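Local coordinates for 1-pyrroline-5-carboxylate dehydrogenase (Thermus thermophilus, PDB 1UZB), which probably catalyses the NAD-dependent oxidation of glutamate semialdehyde, formed from 1-pyrroline-5-carboxylate, to glutamate in proline breakdown, as a member of the aldehyde dehydrogenase family, at residues 37-42 / 46-51; 71-76 / 244-249. All coordinates share one frame; numbering follows the deposited sequence.

Contact 1: 37-42 / 46-51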
loop_
_atom_site.group_PDB
_atom_site.type_symbol
_atom_site.label_atom_id
_atom_site.label_comp_id
_atom_site.label_asym_id
_atom_site.label_seq_id
_atom_site.Cartn_x
_atom_site.Cartn_y
_atom_site.Cartn_z
ATOM N N HIS A 37 43.517 28.337 -15.229
ATOM C CA HIS A 37 43.215 28.962 -13.945
ATOM C C HIS A 37 41.718 28.965 -13.655
ATOM O O HIS A 37 40.921 29.386 -14.490
ATOM C CB HIS A 37 43.724 30.403 -13.923
ATOM C CG HIS A 37 43.528 31.085 -12.607
ATOM N ND1 HIS A 37 44.238 30.739 -11.477
ATOM C CD2 HIS A 37 42.685 32.076 -12.231
ATOM C CE1 HIS A 37 43.842 31.487 -10.464
ATOM N NE2 HIS A 37 42.901 32.307 -10.894
ATOM N N TYR A 38 41.343 28.505 -12.463
ATOM C CA TYR A 38 39.937 28.461 -12.073
ATOM C C TYR A 38 39.686 29.360 -10.864
ATOM O O TYR A 38 40.294 29.183 -9.813
ATOM C CB TYR A 38 39.521 27.026 -11.726
ATOM C CG TYR A 38 39.877 25.990 -12.774
ATOM C CD1 TYR A 38 41.186 25.528 -12.909
ATOM C CD2 TYR A 38 38.905 25.473 -13.628
ATOM C CE1 TYR A 38 41.518 24.574 -13.872
ATOM C CE2 TYR A 38 39.226 24.520 -14.595
ATOM C CZ TYR A 38 40.532 24.076 -14.710
ATOM O OH TYR A 38 40.844 23.133 -15.663
ATOM N N PRO A 39 38.783 30.342 -11.000
ATOM C CA PRO A 39 38.489 31.246 -9.883
ATOM C C PRO A 39 37.570 30.613 -8.837
ATOM O O PRO A 39 37.212 29.436 -8.932
ATOM C CB PRO A 39 37.807 32.434 -10.565
ATOM C CG PRO A 39 38.266 32.345 -12.003
ATOM C CD PRO A 39 38.218 30.869 -12.252
ATOM N N LEU A 40 37.214 31.401 -7.828
ATOM C CA LEU A 40 36.288 30.953 -6.796
ATOM C C LEU A 40 34.907 31.110 -7.435
ATOM O O LEU A 40 34.777 31.746 -8.478
ATOM C CB LEU A 40 36.355 31.872 -5.568
ATOM C CG LEU A 40 37.713 32.208 -4.940
ATOM C CD1 LEU A 40 37.524 33.201 -3.793
ATOM C CD2 LEU A 40 38.372 30.937 -4.439
ATOM N N TYR A 41 33.882 30.528 -6.828
ATOM C CA TYR A 41 32.527 30.684 -7.344
ATOM C C TYR A 41 31.691 31.144 -6.158
ATOM O O TYR A 41 31.455 30.385 -5.216
ATOM C CB TYR A 41 31.976 29.368 -7.900
ATOM C CG TYR A 41 30.654 29.524 -8.630
ATOM C CD1 TYR A 41 30.607 29.994 -9.946
ATOM C CD2 TYR A 41 29.448 29.202 -8.005
ATOM C CE1 TYR A 41 29.390 30.134 -10.621
ATOM C CE2 TYR A 41 28.232 29.342 -8.666
ATOM C CZ TYR A 41 28.207 29.805 -9.971
ATOM O OH TYR A 41 27.003 29.922 -10.628
ATOM N N ILE A 42 31.264 32.401 -6.200
ATOM C CA ILE A 42 30.484 32.987 -5.121
ATOM C C ILE A 42 29.297 33.757 -5.672
ATOM O O ILE A 42 29.442 34.540 -6.607
ATOM C CB ILE A 42 31.343 33.971 -4.293
ATOM C CG1 ILE A 42 32.578 33.257 -3.742
ATOM C CG2 ILE A 42 30.510 34.559 -3.162
ATOM C CD1 ILE A 42 33.586 34.184 -3.084
ATOM N N TRP A 46 31.981 33.657 -11.080
ATOM C CA TRP A 46 33.362 33.283 -10.814
ATOM C C TRP A 46 34.099 34.536 -10.355
ATOM O O TRP A 46 34.074 35.566 -11.032
ATOM C CB TRP A 46 34.011 32.706 -12.072
ATOM C CG TRP A 46 33.393 31.408 -12.503
ATOM C CD1 TRP A 46 32.398 31.235 -13.424
ATOM C CD2 TRP A 46 33.702 30.104 -11.996
ATOM N NE1 TRP A 46 32.069 29.903 -13.520
ATOM C CE2 TRP A 46 32.854 29.188 -12.655
ATOM C CE3 TRP A 46 34.614 29.621 -11.046
ATOM C CZ2 TRP A 46 32.889 27.814 -12.394
ATOM C CZ3 TRP A 46 34.650 28.251 -10.787
ATOM C CH2 TRP A 46 33.789 27.366 -11.461
ATOM N N VAL A 47 34.738 34.445 -9.194
ATOM C CA VAL A 47 35.462 35.566 -8.609
ATOM C C VAL A 47 36.920 35.186 -8.392
ATOM O O VAL A 47 37.217 34.205 -7.711
ATOM C CB VAL A 47 34.844 35.963 -7.248
ATOM C CG1 VAL A 47 35.513 37.220 -6.713
ATOM C CG2 VAL A 47 33.345 36.171 -7.399
ATOM N N ASP A 48 37.829 35.969 -8.965
ATOM C CA ASP A 48 39.252 35.693 -8.834
ATOM C C ASP A 48 39.843 36.406 -7.622
ATOM O O ASP A 48 39.209 37.280 -7.030
ATOM C CB ASP A 48 39.989 36.142 -10.098
ATOM C CG ASP A 48 41.166 35.249 -10.436
ATOM O OD1 ASP A 48 41.583 34.445 -9.574
ATOM O OD2 ASP A 48 41.679 35.355 -11.570
ATOM N N THR A 49 41.058 36.015 -7.252
ATOM C CA THR A 49 41.761 36.621 -6.128
ATOM C C THR A 49 43.191 36.915 -6.563
ATOM O O THR A 49 43.637 36.429 -7.601
ATOM C CB THR A 49 41.791 35.681 -4.904
ATOM O OG1 THR A 49 42.463 34.464 -5.249
ATOM C CG2 THR A 49 40.377 35.363 -4.447
ATOM N N LYS A 50 43.904 37.714 -5.777
ATOM C CA LYS A 50 45.283 38.051 -6.106
ATOM C C LYS A 50 46.171 36.828 -5.918
ATOM O O LYS A 50 46.977 36.495 -6.786
ATOM C CB LYS A 50 45.779 39.200 -5.224
ATOM C CG LYS A 50 47.208 39.635 -5.519
ATOM C CD LYS A 50 47.603 40.859 -4.702
ATOM C CE LYS A 50 47.543 40.583 -3.206
ATOM N NZ LYS A 50 48.476 39.496 -2.799
ATOM N N GLU A 51 46.017 36.161 -4.779
ATOM C CA GLU A 51 46.797 34.966 -4.482
ATOM C C GLU A 51 46.191 33.769 -5.203
ATOM O O GLU A 51 45.007 33.775 -5.540
ATOM C CB GLU A 51 46.819 34.703 -2.975
ATOM C CG GLU A 51 47.510 35.794 -2.169
ATOM C CD GLU A 51 47.523 35.506 -0.680
ATOM O OE1 GLU A 51 48.081 36.328 0.080
ATOM O OE2 GLU A 51 46.975 34.462 -0.266
#

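Contact 2: 71-76 / 244-249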
loop_
_atom_site.group_PDB
_atom_site.type_symbol
_atom_site.label_atom_id
_atom_site.label_comp_id
_atom_site.label_asym_id
_atom_site.label_seq_id
_atom_site.Cartn_x
_atom_site.Cartn_y
_atom_site.Cartn_z
ATOM N N ALA A 71 40.819 31.476 -1.429
ATOM C CA ALA A 71 39.883 32.174 -0.562
ATOM C C ALA A 71 40.458 32.445 0.818
ATOM O O ALA A 71 41.227 31.647 1.358
ATOM C CB ALA A 71 38.593 31.369 -0.432
ATOM N N GLY A 72 40.075 33.592 1.369
ATOM C CA GLY A 72 40.503 33.986 2.697
ATOM C C GLY A 72 39.241 34.227 3.500
ATOM O O GLY A 72 38.148 33.895 3.041
ATOM N N LYS A 73 39.373 34.808 4.687
ATOM C CA LYS A 73 38.210 35.078 5.525
ATOM C C LYS A 73 37.199 35.993 4.836
ATOM O O LYS A 73 35.992 35.786 4.945
ATOM C CB LYS A 73 38.648 35.695 6.856
ATOM C CG LYS A 73 39.469 34.756 7.724
ATOM C CD LYS A 73 39.849 35.414 9.039
ATOM C CE LYS A 73 40.608 34.455 9.939
ATOM N NZ LYS A 73 40.984 35.099 11.228
ATOM N N ALA A 74 37.690 37.006 4.127
ATOM C CA ALA A 74 36.811 37.939 3.431
ATOM C C ALA A 74 35.922 37.218 2.421
ATOM O O ALA A 74 34.710 37.437 2.378
ATOM C CB ALA A 74 37.636 39.012 2.728
ATOM N N GLU A 75 36.525 36.363 1.602
ATOM C CA GLU A 75 35.764 35.623 0.603
ATOM C C GLU A 75 34.787 34.653 1.264
ATOM O O GLU A 75 33.693 34.421 0.750
ATOM C CB GLU A 75 36.709 34.871 -0.341
ATOM C CG GLU A 75 37.527 35.782 -1.257
ATOM C CD GLU A 75 38.702 36.445 -0.552
ATOM O OE1 GLU A 75 39.259 37.414 -1.113
ATOM O OE2 GLU A 75 39.078 35.995 0.550
ATOM N N ALA A 76 35.177 34.099 2.407
ATOM C CA ALA A 76 34.316 33.172 3.136
ATOM C C ALA A 76 33.095 33.919 3.658
ATOM O O ALA A 76 31.975 33.416 3.595
ATOM C CB ALA A 76 35.083 32.537 4.293
ATOM N N GLY A 244 38.422 26.890 6.517
ATOM C CA GLY A 244 37.661 25.907 7.268
ATOM C C GLY A 244 37.404 26.288 8.713
ATOM O O GLY A 244 36.284 26.151 9.210
ATOM N N ALA A 245 38.439 26.765 9.395
ATOM C CA ALA A 245 38.306 27.158 10.790
ATOM C C ALA A 245 37.326 28.317 10.935
ATOM O O ALA A 245 36.456 28.306 11.804
ATOM C CB ALA A 245 39.666 27.553 11.353
ATOM N N TYR A 246 37.470 29.317 10.073
ATOM C CA TYR A 246 36.609 30.490 10.108
ATOM C C TYR A 246 35.130 30.120 9.985
ATOM O O TYR A 246 34.288 30.643 10.717
ATOM C CB TYR A 246 36.996 31.449 8.980
ATOM C CG TYR A 246 36.217 32.743 8.972
ATOM C CD1 TYR A 246 36.472 33.740 9.914
ATOM C CD2 TYR A 246 35.222 32.970 8.023
ATOM C CE1 TYR A 246 35.755 34.934 9.908
ATOM C CE2 TYR A 246 34.496 34.159 8.010
ATOM C CZ TYR A 246 34.770 35.138 8.955
ATOM O OH TYR A 246 34.066 36.322 8.942
ATOM N N LEU A 247 34.811 29.219 9.062
ATOM C CA LEU A 247 33.426 28.812 8.855
ATOM C C LEU A 247 32.895 27.865 9.926
ATOM O O LEU A 247 31.775 28.034 10.410
ATOM C CB LEU A 247 33.274 28.183 7.469
ATOM C CG LEU A 247 33.428 29.197 6.333
ATOM C CD1 LEU A 247 33.441 28.480 4.993
ATOM C CD2 LEU A 247 32.288 30.202 6.401
ATOM N N VAL A 248 33.693 26.871 10.296
ATOM C CA VAL A 248 33.276 25.917 11.315
ATOM C C VAL A 248 32.930 26.604 12.637
ATOM O O VAL A 248 31.968 26.223 13.305
ATOM C CB VAL A 248 34.378 24.857 11.558
ATOM C CG1 VAL A 248 34.087 24.074 12.830
ATOM C CG2 VAL A 248 34.457 23.912 10.361
ATOM N N GLU A 249 33.704 27.622 13.003
ATOM C CA GLU A 249 33.496 28.344 14.258
ATOM C C GLU A 249 32.584 29.568 14.142
ATOM O O GLU A 249 32.276 30.219 15.141
ATOM C CB GLU A 249 34.848 28.787 14.828
ATOM C CG GLU A 249 35.838 27.652 15.043
ATOM C CD GLU A 249 37.192 28.138 15.530
ATOM O OE1 GLU A 249 37.798 28.994 14.850
ATOM O OE2 GLU A 249 37.654 27.658 16.586
#

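Contact 1: 37-42 / 46-51
Tyr41 and Trp46 face each other as a non-hydrogen-bonded antiparallel pair, and the tyrosine can be followed outward. Its CB lies over the six-membered ring of the indole, 4.3 Å from that ring's centroid, a CH-pi contact. CG sits anti to the backbone N (chi1 -172°), which sends the ring across the indole: CD1 comes down over the face, 3.6 Å from Trp46 CE2, and CE1 passes near NE1. The result is a T-shaped pair with planes at 66°, the tyrosine giving its edge. At the tip, OH leaves the hairpin to hydrogen-bond His224. The indole's own edge meets the carbonyl of Pro39, whose O lies 3.4 Å from Trp46 CE3 and has no polar partner.

Next along, Leu40 and Val47 exchange two backbone hydrogen bonds. Beyond them His37 NE2 gives a nearly straight bond (169°) to the syn side of Asp48 OD1, 2.8 Å away and somewhat out of the carboxylate plane, while Thr49 N reaches this oxygen from the other face. His37 ND1 is hydrogen-bonded to Thr67 OG1; with both nitrogens engaged, the ring's rotation should be fixed. This is a short antiparallel beta hairpin, with 45-47 an edge strand, within this chain, of a four-stranded mixed sheet.

Contact 2: 71-76 / 244-249
Lys73 lays its aliphatic chain over one face of the Tyr246 ring, and this is where the start of helix 73-90 meets helix 242-248. The lysine CB stands above the middle of the ring, 4.2 Å from the centroid and only 8° off the normal, a CH-pi contact. With CG anti to the carbonyl carbon (chi1 -66°) and the chain extended from there on, CG stays over the face, 3.8 Å from Tyr246 CD1, and CD follows, 3.9 Å from the same atom. The two side chains meet at a slant.

Tyr246 is turned differently. Its CG is anti to the backbone N (chi1 -177°), an orientation that carries the ring across the gap between the helices. On its other long side, CD2 touches the methyl of Ala76 at 3.8 Å, one turn further along from Lys73. Ala76 CB also meets Leu247 CD2, 4.2 Å away, so the small methyl sits against both an aromatic ring and a leucine branch. The phenol OH is hydrogen-bonded to Glu77 of the same helix as Lys73, giving the ring a polar hold at its tip as well as contact over its face.

Glu75 turns back toward the helix start, where its OE2 accepts a 2.7 Å hydrogen bond from the N-H of the N-cap residue, Gly72. A side-chain oxygen of Glu242, at the start of the other helix, accepts the backbone N-H of Lys73.

No hydrogen bond joins 71-76 directly to 244-249. Their contact rests on methylene, methyl and ring surfaces, while Tyr246 OH and Lys73 N bond to Glu77 and Glu242 just outside the segments: around an apolar interface, each helix supplies a carboxylate that takes a hydrogen bond with the other.

Both contacts are partly buried and lie on the same side of the chain's centre, their own centres about 15 Å apart. They share no segment, yet they touch: Leu40 CD1 packs 3.6 Å from Glu75 CG, and Ile42 CD1 approaches Glu75 O, which places the hairpin of contact 1 against the first turn of helix 73-90. Contact 1 is local, joining neighbouring strands through backbone bonds, an aromatic pair and an exposed carboxylate. Contact 2 bridges 167 intervening residues, and its two six-residue segments meet by apolar surfaces, with no hydrogen bond directly between them. In contact 2, Ala76 and Leu247 are buried while Lys73 lies exposed; in contact 1, Leu40 and Tyr41 are buried and Asp48 exposed.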